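Local coordinates for protein pectate lyase 1 (PDB 1PXZ) that cleaves pectate weakly by calcium-dependent elimination, as a polysaccharide lyase family 1 enzyme, and is the major pollen allergen of the cedar Juniperus ashei, at residues 82-87 with 106-111; 124-129 with 169-174; 149-154 with 175-180; 198-203 with 232-237. One frame throughout, in Å; residues are numbered along the deposited sequence.

Interaction 1 of 4, residues 82-87 with 106-111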
loop_
_atom_site.group_PDB
_atom_site.type_symbol
_atom_site.label_atom_id
_atom_site.label_comp_id
_atom_site.label_asym_id
_atom_site.label_seq_id
_atom_site.Cartn_x
_atom_site.Cartn_y
_atom_site.Cartn_z
ATOM N N MET A 82 -4.320 -8.709 -19.000
ATOM C CA MET A 82 -5.224 -7.604 -18.728
ATOM C C MET A 82 -5.163 -7.256 -17.238
ATOM O O MET A 82 -4.630 -8.068 -16.478
ATOM C CB MET A 82 -6.657 -7.967 -19.122
ATOM C CG MET A 82 -6.851 -8.110 -20.634
ATOM S SD MET A 82 -6.725 -6.552 -21.527
ATOM C CE MET A 82 -8.256 -5.757 -21.033
ATOM N N PRO A 83 -5.679 -6.121 -16.815
ATOM C CA PRO A 83 -5.713 -5.832 -15.367
ATOM C C PRO A 83 -6.346 -6.980 -14.587
ATOM O O PRO A 83 -7.332 -7.574 -15.019
ATOM C CB PRO A 83 -6.623 -4.600 -15.310
ATOM C CG PRO A 83 -6.366 -3.907 -16.616
ATOM C CD PRO A 83 -6.268 -5.040 -17.622
ATOM N N LEU A 84 -5.768 -7.368 -13.463
ATOM C CA LEU A 84 -6.352 -8.433 -12.662
ATOM C C LEU A 84 -7.211 -7.801 -11.577
ATOM O O LEU A 84 -6.635 -7.175 -10.683
ATOM C CB LEU A 84 -5.261 -9.272 -12.023
ATOM C CG LEU A 84 -5.709 -10.268 -10.953
ATOM C CD1 LEU A 84 -6.836 -11.152 -11.463
ATOM C CD2 LEU A 84 -4.522 -11.106 -10.496
ATOM N N TYR A 85 -8.519 -7.976 -11.690
ATOM C CA TYR A 85 -9.418 -7.545 -10.628
ATOM C C TYR A 85 -9.515 -8.637 -9.570
ATOM O O TYR A 85 -9.820 -9.789 -9.890
ATOM C CB TYR A 85 -10.788 -7.227 -11.224
ATOM C CG TYR A 85 -10.718 -5.890 -11.919
ATOM C CD1 TYR A 85 -10.937 -4.732 -11.187
ATOM C CD2 TYR A 85 -10.430 -5.826 -13.273
ATOM C CE1 TYR A 85 -10.875 -3.497 -11.800
ATOM C CE2 TYR A 85 -10.368 -4.586 -13.884
ATOM C CZ TYR A 85 -10.590 -3.443 -13.150
ATOM O OH TYR A 85 -10.527 -2.210 -13.766
ATOM N N VAL A 86 -9.229 -8.263 -8.334
ATOM C CA VAL A 86 -9.187 -9.179 -7.207
ATOM C C VAL A 86 -10.489 -9.048 -6.412
ATOM O O VAL A 86 -10.820 -7.960 -5.911
ATOM C CB VAL A 86 -7.991 -8.937 -6.271
ATOM C CG1 VAL A 86 -8.051 -9.910 -5.086
ATOM C CG2 VAL A 86 -6.639 -9.090 -6.961
ATOM N N ALA A 87 -11.257 -10.111 -6.268
ATOM C CA ALA A 87 -12.533 -10.064 -5.558
ATOM C C ALA A 87 -12.359 -9.832 -4.069
ATOM O O ALA A 87 -11.273 -9.896 -3.483
ATOM C CB ALA A 87 -13.272 -11.378 -5.851
ATOM N N PRO A 106 -0.060 -5.419 -17.133
ATOM C CA PRO A 106 -0.807 -4.731 -16.084
ATOM C C PRO A 106 -0.759 -5.545 -14.786
ATOM O O PRO A 106 -0.365 -6.700 -14.798
ATOM C CB PRO A 106 -2.244 -4.661 -16.602
ATOM C CG PRO A 106 -2.322 -5.648 -17.709
ATOM C CD PRO A 106 -0.936 -5.929 -18.206
ATOM N N CYS A 107 -1.154 -4.908 -13.674
ATOM C CA CYS A 107 -0.995 -5.553 -12.371
ATOM C C CYS A 107 -2.311 -5.646 -11.625
ATOM O O CYS A 107 -3.305 -6.080 -12.237
ATOM C CB CYS A 107 0.124 -4.809 -11.607
ATOM S SG CYS A 107 1.727 -5.122 -12.433
ATOM N N LEU A 108 -2.364 -5.269 -10.356
ATOM C CA LEU A 108 -3.478 -5.625 -9.484
ATOM C C LEU A 108 -4.447 -4.475 -9.228
ATOM O O LEU A 108 -4.037 -3.335 -8.973
ATOM C CB LEU A 108 -2.984 -6.093 -8.106
ATOM C CG LEU A 108 -1.997 -7.276 -8.130
ATOM C CD1 LEU A 108 -1.549 -7.610 -6.717
ATOM C CD2 LEU A 108 -2.623 -8.465 -8.842
ATOM N N PHE A 109 -5.724 -4.837 -9.308
ATOM C CA PHE A 109 -6.814 -3.885 -9.232
ATOM C C PHE A 109 -7.878 -4.385 -8.263
ATOM O O PHE A 109 -8.218 -5.557 -8.230
ATOM C CB PHE A 109 -7.458 -3.651 -10.613
ATOM C CG PHE A 109 -6.560 -2.906 -11.593
ATOM C CD1 PHE A 109 -5.479 -3.531 -12.200
ATOM C CD2 PHE A 109 -6.810 -1.580 -11.895
ATOM C CE1 PHE A 109 -4.630 -2.880 -13.079
ATOM C CE2 PHE A 109 -5.972 -0.908 -12.770
ATOM C CZ PHE A 109 -4.905 -1.551 -13.359
ATOM N N MET A 110 -8.402 -3.461 -7.467
ATOM C CA MET A 110 -9.525 -3.787 -6.588
ATOM C C MET A 110 -10.579 -2.695 -6.737
ATOM O O MET A 110 -10.244 -1.502 -6.628
ATOM C CB MET A 110 -9.061 -3.908 -5.139
ATOM C CG MET A 110 -8.249 -5.180 -4.862
ATOM S SD MET A 110 -7.086 -4.867 -3.521
ATOM C CE MET A 110 -5.842 -3.917 -4.425
ATOM N N ARG A 111 -11.823 -3.090 -7.005
ATOM C CA ARG A 111 -12.838 -2.045 -7.205
ATOM C C ARG A 111 -14.139 -2.457 -6.527
ATOM O O ARG A 111 -14.701 -3.517 -6.797
ATOM C CB ARG A 111 -13.062 -1.765 -8.687
ATOM C CG ARG A 111 -14.120 -0.703 -8.947
ATOM C CD ARG A 111 -14.943 -1.077 -10.175
ATOM N NE ARG A 111 -14.119 -1.191 -11.367
ATOM C CZ ARG A 111 -14.400 -1.910 -12.446
ATOM N NH1 ARG A 111 -15.527 -2.609 -12.502
ATOM N NH2 ARG A 111 -13.554 -1.926 -13.470
HETATM O O HOH W 1 -12.081 -5.909 -7.646
#
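With chi1 at -76° in Tyr85 and -69° in Phe109, each CG lies anti to its own carbonyl carbon, and both rings leave the parallel strand pair on the same face. The result is staggered: Phe109 CB, rather than its ring, sits over the face of Tyr85, 3.9 Å from the ring centroid. Pro83 CB then covers a face of Phe109, again as a CH-pi contact, at 3.8 Å from that centroid. The two aromatic planes meet at 42°, neither stacked nor edge to face. Near the tyrosine hydroxyl, Arg111 NH2 comes within 3.1 Å of Tyr85 OH. On the other face, the methyls Leu84 CD2 and Leu108 CD2 touch at 3.6 Å, the two side chains pointing the same way. The backbones are joined by Leu84 N to Cys107 O (3.0 Å), Phe109 N to Leu84 O (2.9 Å) and Val86 N to Phe109 O (2.9 Å), while a water links Val86 O to Arg111 N. This is the edge of one parallel sheet of the beta-helix: strand 84-85 is outermost, helix 58-63 packs on Leu84, and strand 153-156 pairs with the far side of strand 108-111.

Interaction 2 of 4, residues 124-129 with 169-174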
loop_
_atom_site.group_PDB
_atom_site.type_symbol
_atom_site.label_atom_id
_atom_site.label_comp_id
_atom_site.label_asym_id
_atom_site.label_seq_id
_atom_site.Cartn_x
_atom_site.Cartn_y
_atom_site.Cartn_z
ATOM N N HIS A 124 6.724 -5.399 -10.142
ATOM C CA HIS A 124 7.539 -4.393 -10.816
ATOM C C HIS A 124 7.337 -4.476 -12.325
ATOM O O HIS A 124 6.877 -5.521 -12.791
ATOM C CB HIS A 124 9.011 -4.599 -10.465
ATOM C CG HIS A 124 9.453 -5.998 -10.739
ATOM N ND1 HIS A 124 9.687 -6.424 -12.033
ATOM C CD2 HIS A 124 9.702 -7.053 -9.933
ATOM C CE1 HIS A 124 10.066 -7.687 -12.010
ATOM N NE2 HIS A 124 10.079 -8.088 -10.754
ATOM N N GLY A 125 7.664 -3.398 -13.011
ATOM C CA GLY A 125 7.487 -3.309 -14.447
ATOM C C GLY A 125 6.027 -3.274 -14.869
ATOM O O GLY A 125 5.731 -3.659 -16.002
ATOM N N CYS A 126 5.098 -2.824 -14.019
ATOM C CA CYS A 126 3.713 -2.777 -14.459
ATOM C C CYS A 126 3.543 -1.759 -15.576
ATOM O O CYS A 126 4.174 -0.703 -15.598
ATOM C CB CYS A 126 2.758 -2.422 -13.306
ATOM S SG CYS A 126 2.944 -3.566 -11.910
ATOM N N ASN A 127 2.674 -2.060 -16.522
ATOM C CA ASN A 127 2.565 -1.207 -17.700
ATOM C C ASN A 127 1.136 -0.850 -18.044
ATOM O O ASN A 127 0.237 -1.551 -17.594
ATOM C CB ASN A 127 3.159 -1.958 -18.903
ATOM C CG ASN A 127 3.437 -1.011 -20.052
ATOM O OD1 ASN A 127 2.930 -1.201 -21.156
ATOM N ND2 ASN A 127 4.251 -0.006 -19.763
ATOM N N THR A 128 0.966 0.203 -18.825
ATOM C CA THR A 128 -0.344 0.626 -19.302
ATOM C C THR A 128 -1.091 -0.534 -19.949
ATOM O O THR A 128 -0.554 -1.323 -20.723
ATOM C CB THR A 128 -0.227 1.772 -20.323
ATOM O OG1 THR A 128 0.318 2.912 -19.640
ATOM C CG2 THR A 128 -1.606 2.165 -20.844
ATOM N N SER A 129 -2.381 -0.662 -19.611
ATOM C CA SER A 129 -3.070 -1.795 -20.247
ATOM C C SER A 129 -3.799 -1.319 -21.493
ATOM O O SER A 129 -3.952 -0.122 -21.746
ATOM C CB SER A 129 -4.045 -2.428 -19.257
ATOM O OG SER A 129 -5.110 -1.502 -18.997
ATOM N N SER A 169 8.458 -1.780 -7.168
ATOM C CA SER A 169 9.471 -0.930 -7.788
ATOM C C SER A 169 9.189 -0.743 -9.274
ATOM O O SER A 169 8.443 -1.538 -9.840
ATOM C CB SER A 169 10.867 -1.544 -7.612
ATOM O OG SER A 169 10.963 -2.816 -8.260
ATOM N N ASP A 170 9.759 0.286 -9.874
ATOM C CA ASP A 170 9.879 0.429 -11.308
ATOM C C ASP A 170 8.612 0.155 -12.086
ATOM O O ASP A 170 8.620 -0.709 -12.976
ATOM C CB ASP A 170 10.969 -0.571 -11.760
ATOM C CG ASP A 170 11.385 -0.368 -13.209
ATOM O OD1 ASP A 170 11.206 0.752 -13.733
ATOM O OD2 ASP A 170 11.868 -1.356 -13.799
ATOM N N CYS A 171 7.532 0.869 -11.782
ATOM C CA CYS A 171 6.333 0.763 -12.606
ATOM C C CYS A 171 6.163 1.992 -13.476
ATOM O O CYS A 171 6.852 2.995 -13.264
ATOM C CB CYS A 171 5.096 0.555 -11.706
ATOM S SG CYS A 171 5.211 -1.139 -11.039
ATOM N N SER A 172 5.253 1.939 -14.458
ATOM C CA SER A 172 5.199 3.101 -15.355
ATOM C C SER A 172 4.528 4.284 -14.678
ATOM O O SER A 172 4.925 5.423 -14.950
ATOM C CB SER A 172 4.501 2.746 -16.672
ATOM O OG SER A 172 3.163 2.347 -16.426
ATOM N N ASP A 173 3.550 4.061 -13.806
ATOM C CA ASP A 173 2.872 5.218 -13.197
ATOM C C ASP A 173 3.037 5.193 -11.692
ATOM O O ASP A 173 4.085 5.646 -11.223
ATOM C CB ASP A 173 1.397 5.229 -13.603
ATOM C CG ASP A 173 1.316 5.440 -15.114
ATOM O OD1 ASP A 173 1.487 6.605 -15.535
ATOM O OD2 ASP A 173 1.093 4.465 -15.860
ATOM N N GLY A 174 2.077 4.682 -10.923
ATOM C CA GLY A 174 2.279 4.647 -9.479
ATOM C C GLY A 174 2.553 3.265 -8.923
ATOM O O GLY A 174 2.425 2.238 -9.589
#
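Ser169 meets His124 where two neighbouring coils of the parallel beta-helix leave one sheet and turn toward the next. Its carbonyl O lies 3.1 Å from His124 CA in a CA-H...O contact, and its OG reaches His124 CB, while the imidazole leads away toward His100. At Asp170 the chain takes a positive phi, as it does at Gly125 in the coil alongside, so the two turns follow each other. Asp170 O accepts the N-H of Gly125 at 2.9 Å, but the donor stands above the carbonyl plane, a bent bond, as the chain turns here. Cys171 follows, with SG beside its own backbone N (chi1 -71°). There the sulfur accepts a hydrogen bond from Cys126 N at 3.4 Å and rests against Cys126 SG, also at 3.4 Å. That second contact is packing, because Cys126 is already in a disulfide with Cys107. Ser172 returns to backbone pairing, its N bonding to Cys126 O at 3.1 Å. Its OG is folded back over the main chain (chi1 62°), within range of the next residue. Asp173 is a calcium ligand by similarity, and two donors restrain its orientation: OD2 accepts Gly150 N and also Ser172 OG, the latter at 3.0 Å and from above the carboxylate plane.

Interaction 3 of 4, residues 149-154 with 175-180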
loop_
_atom_site.group_PDB
_atom_site.type_symbol
_atom_site.label_atom_id
_atom_site.label_comp_id
_atom_site.label_asym_id
_atom_site.label_seq_id
_atom_site.Cartn_x
_atom_site.Cartn_y
_atom_site.Cartn_z
ATOM N N ASP A 149 -3.784 2.993 -16.073
ATOM C CA ASP A 149 -2.400 3.322 -15.741
ATOM C C ASP A 149 -1.635 2.081 -15.283
ATOM O O ASP A 149 -2.216 1.156 -14.726
ATOM C CB ASP A 149 -2.349 4.375 -14.634
ATOM C CG ASP A 149 -2.523 5.796 -15.131
ATOM O OD1 ASP A 149 -2.879 5.992 -16.313
ATOM O OD2 ASP A 149 -2.294 6.726 -14.322
ATOM N N GLY A 150 -0.334 2.078 -15.498
ATOM C CA GLY A 150 0.581 1.055 -15.045
ATOM C C GLY A 150 0.946 1.188 -13.575
ATOM O O GLY A 150 2.113 1.376 -13.226
ATOM N N ASP A 151 -0.064 1.089 -12.720
ATOM C CA ASP A 151 0.117 1.114 -11.279
ATOM C C ASP A 151 0.303 -0.299 -10.757
ATOM O O ASP A 151 -0.336 -1.224 -11.270
ATOM C CB ASP A 151 -1.088 1.729 -10.561
ATOM C CG ASP A 151 -1.371 3.167 -10.950
ATOM O OD1 ASP A 151 -0.417 3.903 -11.258
ATOM O OD2 ASP A 151 -2.554 3.565 -10.964
ATOM N N ALA A 152 1.125 -0.479 -9.735
ATOM C CA ALA A 152 1.274 -1.836 -9.208
ATOM C C ALA A 152 0.007 -2.315 -8.505
ATOM O O ALA A 152 -0.431 -3.445 -8.649
ATOM C CB ALA A 152 2.449 -1.909 -8.243
ATOM N N ILE A 153 -0.575 -1.437 -7.695
ATOM C CA ILE A 153 -1.771 -1.803 -6.939
ATOM C C ILE A 153 -2.761 -0.663 -7.018
ATOM O O ILE A 153 -2.377 0.468 -6.669
ATOM C CB ILE A 153 -1.398 -2.086 -5.471
ATOM C CG1 ILE A 153 -0.468 -3.284 -5.273
ATOM C CG2 ILE A 153 -2.667 -2.236 -4.638
ATOM C CD1 ILE A 153 0.055 -3.466 -3.865
ATOM N N THR A 154 -3.975 -0.938 -7.475
ATOM C CA THR A 154 -4.944 0.165 -7.589
ATOM C C THR A 154 -6.194 -0.154 -6.786
ATOM O O THR A 154 -6.692 -1.269 -6.962
ATOM C CB THR A 154 -5.341 0.412 -9.054
ATOM O OG1 THR A 154 -4.189 0.830 -9.789
ATOM C CG2 THR A 154 -6.363 1.536 -9.149
ATOM N N LEU A 175 2.944 3.203 -7.642
ATOM C CA LEU A 175 3.065 1.906 -6.999
ATOM C C LEU A 175 1.768 1.593 -6.270
ATOM O O LEU A 175 1.258 0.482 -6.380
ATOM C CB LEU A 175 4.277 1.857 -6.070
ATOM C CG LEU A 175 5.615 1.982 -6.826
ATOM C CD1 LEU A 175 6.773 1.958 -5.838
ATOM C CD2 LEU A 175 5.745 0.871 -7.858
ATOM N N ILE A 176 1.201 2.532 -5.515
ATOM C CA ILE A 176 -0.091 2.258 -4.878
ATOM C C ILE A 176 -1.021 3.427 -5.151
ATOM O O ILE A 176 -0.640 4.576 -4.880
ATOM C CB ILE A 176 0.079 2.053 -3.374
ATOM C CG1 ILE A 176 0.884 0.797 -3.029
ATOM C CG2 ILE A 176 -1.274 2.042 -2.661
ATOM C CD1 ILE A 176 1.135 0.656 -1.540
ATOM N N ASP A 177 -2.198 3.181 -5.697
ATOM C CA ASP A 177 -3.153 4.267 -5.971
ATOM C C ASP A 177 -4.415 3.986 -5.177
ATOM O O ASP A 177 -5.008 2.912 -5.321
ATOM C CB ASP A 177 -3.376 4.331 -7.468
ATOM C CG ASP A 177 -3.729 5.638 -8.118
ATOM O OD1 ASP A 177 -2.824 6.412 -8.504
ATOM O OD2 ASP A 177 -4.937 5.929 -8.283
ATOM N N VAL A 178 -4.836 4.908 -4.313
ATOM C CA VAL A 178 -6.031 4.687 -3.490
ATOM C C VAL A 178 -7.002 5.814 -3.781
ATOM O O VAL A 178 -6.646 6.981 -3.604
ATOM C CB VAL A 178 -5.655 4.633 -2.010
ATOM C CG1 VAL A 178 -6.877 4.432 -1.114
ATOM C CG2 VAL A 178 -4.651 3.516 -1.754
ATOM N N THR A 179 -8.190 5.530 -4.280
ATOM C CA THR A 179 -9.122 6.536 -4.727
ATOM C C THR A 179 -10.582 6.170 -4.471
ATOM O O THR A 179 -10.917 5.047 -4.107
ATOM C CB THR A 179 -9.045 6.761 -6.259
ATOM O OG1 THR A 179 -9.429 5.530 -6.896
ATOM C CG2 THR A 179 -7.650 7.076 -6.749
ATOM N N LEU A 180 -11.426 7.170 -4.720
ATOM C CA LEU A 180 -12.863 7.043 -4.754
ATOM C C LEU A 180 -13.472 6.433 -3.507
ATOM O O LEU A 180 -14.116 5.382 -3.596
ATOM C CB LEU A 180 -13.316 6.161 -5.945
ATOM C CG LEU A 180 -14.828 6.197 -6.200
ATOM C CD1 LEU A 180 -15.252 7.616 -6.563
ATOM C CD2 LEU A 180 -15.258 5.220 -7.288
#
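Asp177 packs against Asp151 on neighbouring coils of the parallel beta-helix, where strands 153-156 and 174-179 run side by side. The Asp177 side chain shows how a sheet can gather acids at what is, by similarity, a calcium site. Its CB starts on the same face as Thr154 and passes Asp151 OD2 at 3.7 Å. CG, set roughly anti to the backbone N (chi1 -151°), keeps the same neighbour, again 3.7 Å from Asp151 OD2. At the tip the branches part. OD1 remains 3.8 Å from Asp151 OD2, a close approach of like charges with the carboxylate planes only 12° apart, whereas OD2 receives a weak hydrogen bond from His203 ND1. Asp151 is itself held, since its OD1 accepts Gly174 N. By similarity, Asp177 binds calcium together with Asp149 and Asp173. Asp149 OD2 stands 5.9 Å from Asp177 OD1, and such a gathering of acids is consistent with a site whose charge a cation would balance. Arg229, the predicted active-site residue, is nearby.

Beneath the acids the strands pair in parallel, beginning with a bent bond at the corner, where Leu175 O accepts Ile153 N at 3.0 Å. The next is straighter: Ile153 O takes Asp177 N at 2.9 Å, nearly in line with the carbonyl, and fixes the root of the aspartate. Ile153 and Ile176 occupy the other face, toward the core. At the corner where the chain enters the strand, the Ala152 CB methyl presses on Leu175 O at 3.3 Å.

Interaction 4 of 4, residues 198-203 with 232-237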
loop_
_atom_site.group_PDB
_atom_site.type_symbol
_atom_site.label_atom_id
_atom_site.label_comp_id
_atom_site.label_asym_id
_atom_site.label_seq_id
_atom_site.Cartn_x
_atom_site.Cartn_y
_atom_site.Cartn_z
ATOM N N VAL A 198 5.380 7.390 -6.043
ATOM C CA VAL A 198 5.114 6.187 -5.265
ATOM C C VAL A 198 3.682 5.929 -4.835
ATOM O O VAL A 198 3.105 4.865 -5.119
ATOM C CB VAL A 198 6.027 6.238 -4.019
ATOM C CG1 VAL A 198 5.788 5.057 -3.107
ATOM C CG2 VAL A 198 7.482 6.261 -4.506
ATOM N N MET A 199 3.055 6.841 -4.089
ATOM C CA MET A 199 1.773 6.500 -3.473
ATOM C C MET A 199 0.826 7.701 -3.484
ATOM O O MET A 199 1.193 8.746 -2.966
ATOM C CB MET A 199 2.058 6.023 -2.052
ATOM C CG MET A 199 0.844 5.707 -1.214
ATOM S SD MET A 199 1.295 5.336 0.487
ATOM C CE MET A 199 2.759 4.347 0.295
ATOM N N LEU A 200 -0.336 7.519 -4.083
ATOM C CA LEU A 200 -1.388 8.508 -4.246
ATOM C C LEU A 200 -2.555 8.099 -3.352
ATOM O O LEU A 200 -3.143 7.034 -3.573
ATOM C CB LEU A 200 -1.831 8.590 -5.696
ATOM C CG LEU A 200 -2.310 9.934 -6.225
ATOM C CD1 LEU A 200 -1.345 11.048 -5.833
ATOM C CD2 LEU A 200 -2.480 9.880 -7.737
ATOM N N LEU A 201 -2.867 8.893 -2.338
ATOM C CA LEU A 201 -4.040 8.603 -1.507
ATOM C C LEU A 201 -5.063 9.723 -1.751
ATOM O O LEU A 201 -4.973 10.805 -1.162
ATOM C CB LEU A 201 -3.659 8.494 -0.042
ATOM C CG LEU A 201 -2.481 7.611 0.357
ATOM C CD1 LEU A 201 -2.152 7.717 1.842
ATOM C CD2 LEU A 201 -2.760 6.150 0.007
ATOM N N GLY A 202 -6.033 9.505 -2.631
ATOM C CA GLY A 202 -6.992 10.513 -3.078
ATOM C C GLY A 202 -6.538 11.083 -4.419
ATOM O O GLY A 202 -5.450 11.661 -4.502
ATOM N N HIS A 203 -7.329 10.938 -5.467
ATOM C CA HIS A 203 -6.968 11.199 -6.842
ATOM C C HIS A 203 -7.284 12.579 -7.379
ATOM O O HIS A 203 -6.494 13.116 -8.170
ATOM C CB HIS A 203 -7.703 10.206 -7.774
ATOM C CG HIS A 203 -6.825 9.777 -8.915
ATOM N ND1 HIS A 203 -6.140 8.583 -8.914
ATOM C CD2 HIS A 203 -6.517 10.387 -10.083
ATOM C CE1 HIS A 203 -5.447 8.472 -10.036
ATOM N NE2 HIS A 203 -5.659 9.555 -10.767
ATOM N N ARG A 232 1.562 11.053 -1.143
ATOM C CA ARG A 232 0.883 12.284 -1.544
ATOM C C ARG A 232 -0.608 12.062 -1.238
ATOM O O ARG A 232 -1.212 11.148 -1.803
ATOM C CB ARG A 232 1.078 12.670 -3.004
ATOM C CG ARG A 232 0.478 14.040 -3.361
ATOM C CD ARG A 232 0.035 14.070 -4.811
ATOM N NE ARG A 232 -0.199 15.423 -5.304
ATOM C CZ ARG A 232 -1.287 16.145 -5.049
ATOM N NH1 ARG A 232 -2.277 15.665 -4.302
ATOM N NH2 ARG A 232 -1.421 17.373 -5.536
ATOM N N ALA A 233 -1.171 12.887 -0.364
ATOM C CA ALA A 233 -2.553 12.732 0.081
ATOM C C ALA A 233 -3.465 13.901 -0.284
ATOM O O ALA A 233 -2.999 15.030 -0.424
ATOM C CB ALA A 233 -2.521 12.596 1.602
ATOM N N ARG A 234 -4.760 13.661 -0.411
ATOM C CA ARG A 234 -5.782 14.685 -0.579
ATOM C C ARG A 234 -6.989 14.429 0.332
ATOM O O ARG A 234 -7.378 13.265 0.441
ATOM C CB ARG A 234 -6.361 14.717 -1.984
ATOM C CG ARG A 234 -5.481 15.141 -3.128
ATOM C CD ARG A 234 -6.322 15.262 -4.406
ATOM N NE ARG A 234 -5.507 15.814 -5.478
ATOM C CZ ARG A 234 -4.673 15.146 -6.259
ATOM N NH1 ARG A 234 -4.496 13.841 -6.133
ATOM N NH2 ARG A 234 -3.997 15.802 -7.197
ATOM N N TYR A 235 -7.568 15.466 0.919
ATOM C CA TYR A 235 -8.829 15.410 1.648
ATOM C C TYR A 235 -8.872 14.577 2.908
ATOM O O TYR A 235 -9.400 15.013 3.942
ATOM C CB TYR A 235 -9.912 14.822 0.703
ATOM C CG TYR A 235 -10.343 15.874 -0.297
ATOM C CD1 TYR A 235 -10.876 17.057 0.204
ATOM C CD2 TYR A 235 -10.218 15.723 -1.665
ATOM C CE1 TYR A 235 -11.285 18.066 -0.642
ATOM C CE2 TYR A 235 -10.630 16.738 -2.526
ATOM C CZ TYR A 235 -11.160 17.901 -2.004
ATOM O OH TYR A 235 -11.584 18.930 -2.815
ATOM N N GLY A 236 -8.397 13.331 2.935
ATOM C CA GLY A 236 -8.654 12.525 4.127
ATOM C C GLY A 236 -7.584 12.581 5.189
ATOM O O GLY A 236 -6.898 13.580 5.401
ATOM N N LEU A 237 -7.393 11.472 5.890
ATOM C CA LEU A 237 -6.478 11.395 7.023
ATOM C C LEU A 237 -5.444 10.312 6.798
ATOM O O LEU A 237 -5.844 9.181 6.483
ATOM C CB LEU A 237 -7.299 11.041 8.272
ATOM C CG LEU A 237 -6.631 10.628 9.571
ATOM C CD1 LEU A 237 -5.759 11.750 10.104
ATOM C CD2 LEU A 237 -7.687 10.252 10.607
HETATM O O HOH W 2 -3.002 12.715 -3.372
#
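Strands 198-201 and 232-234 are adjacent rungs of one parallel sheet of the beta-helix, with Leu200 level with Arg232 and Leu201 with Ala233. Two of the backbone bonds are almost straight, Arg232 N to Met199 O at 3.0 Å and Leu201 N to Arg232 O at 2.8 Å; the third, Arg234 N to Leu201 O at 3.0 Å, lies at the strand's end and is more bent. Beside this frame Leu200 and Arg232 lie alongside each other, pointing the same way, with Leu200 CD1 3.5 Å from Arg232 CD. Arg234 has its CG beside the backbone N (chi1 -67°) and is extended from there to NE, which carries the guanidinium past the end of the neighbouring strand. Its NH1 donates to Gly202 O at 2.9 Å, with that oxygen in the guanidinium plane. His203 O sits over one face, 2.9 Å from NH1, at an angle too poor for a hydrogen bond. The opposite face carries Arg232 NH1, above the centre of the group. A water accepts from Arg232 NH1 and donates to Gly202 O, and Ser256 OG is a further partner of Arg232. Arg232 also lies near the predicted active-site Arg229, so positive charge is probably concentrated here. Gly202 O, the water and Ser256 OG take up N-H groups of the guanidinium pair, which would probably temper that charge.

How the interactions relate
Interactions 1, 3 and 4 are buried pairings within one parallel sheet, and interaction 2 is a surface contact at the turn beside it. Strands 108-111 and 153-156 are neighbours, as are 174-179 and 198-201, so 3 shares backbone bonds with both 1 and 4, while 1 and 4 stay about 10 Å apart at their nearest atoms. The Cys107-Cys126 disulfide ties 1 to 2, and each of Asp173 and Asp151 takes a backbone N-H of the other contact, joining 2 to 3. The backbone frame changes little along the sheet, but its side-chain chemistry shifts: aromatic and proline packing at the edge, carboxylates in the middle, a close guanidinium pair beyond. Irregular bonds, including one to sulfur, mark the turn.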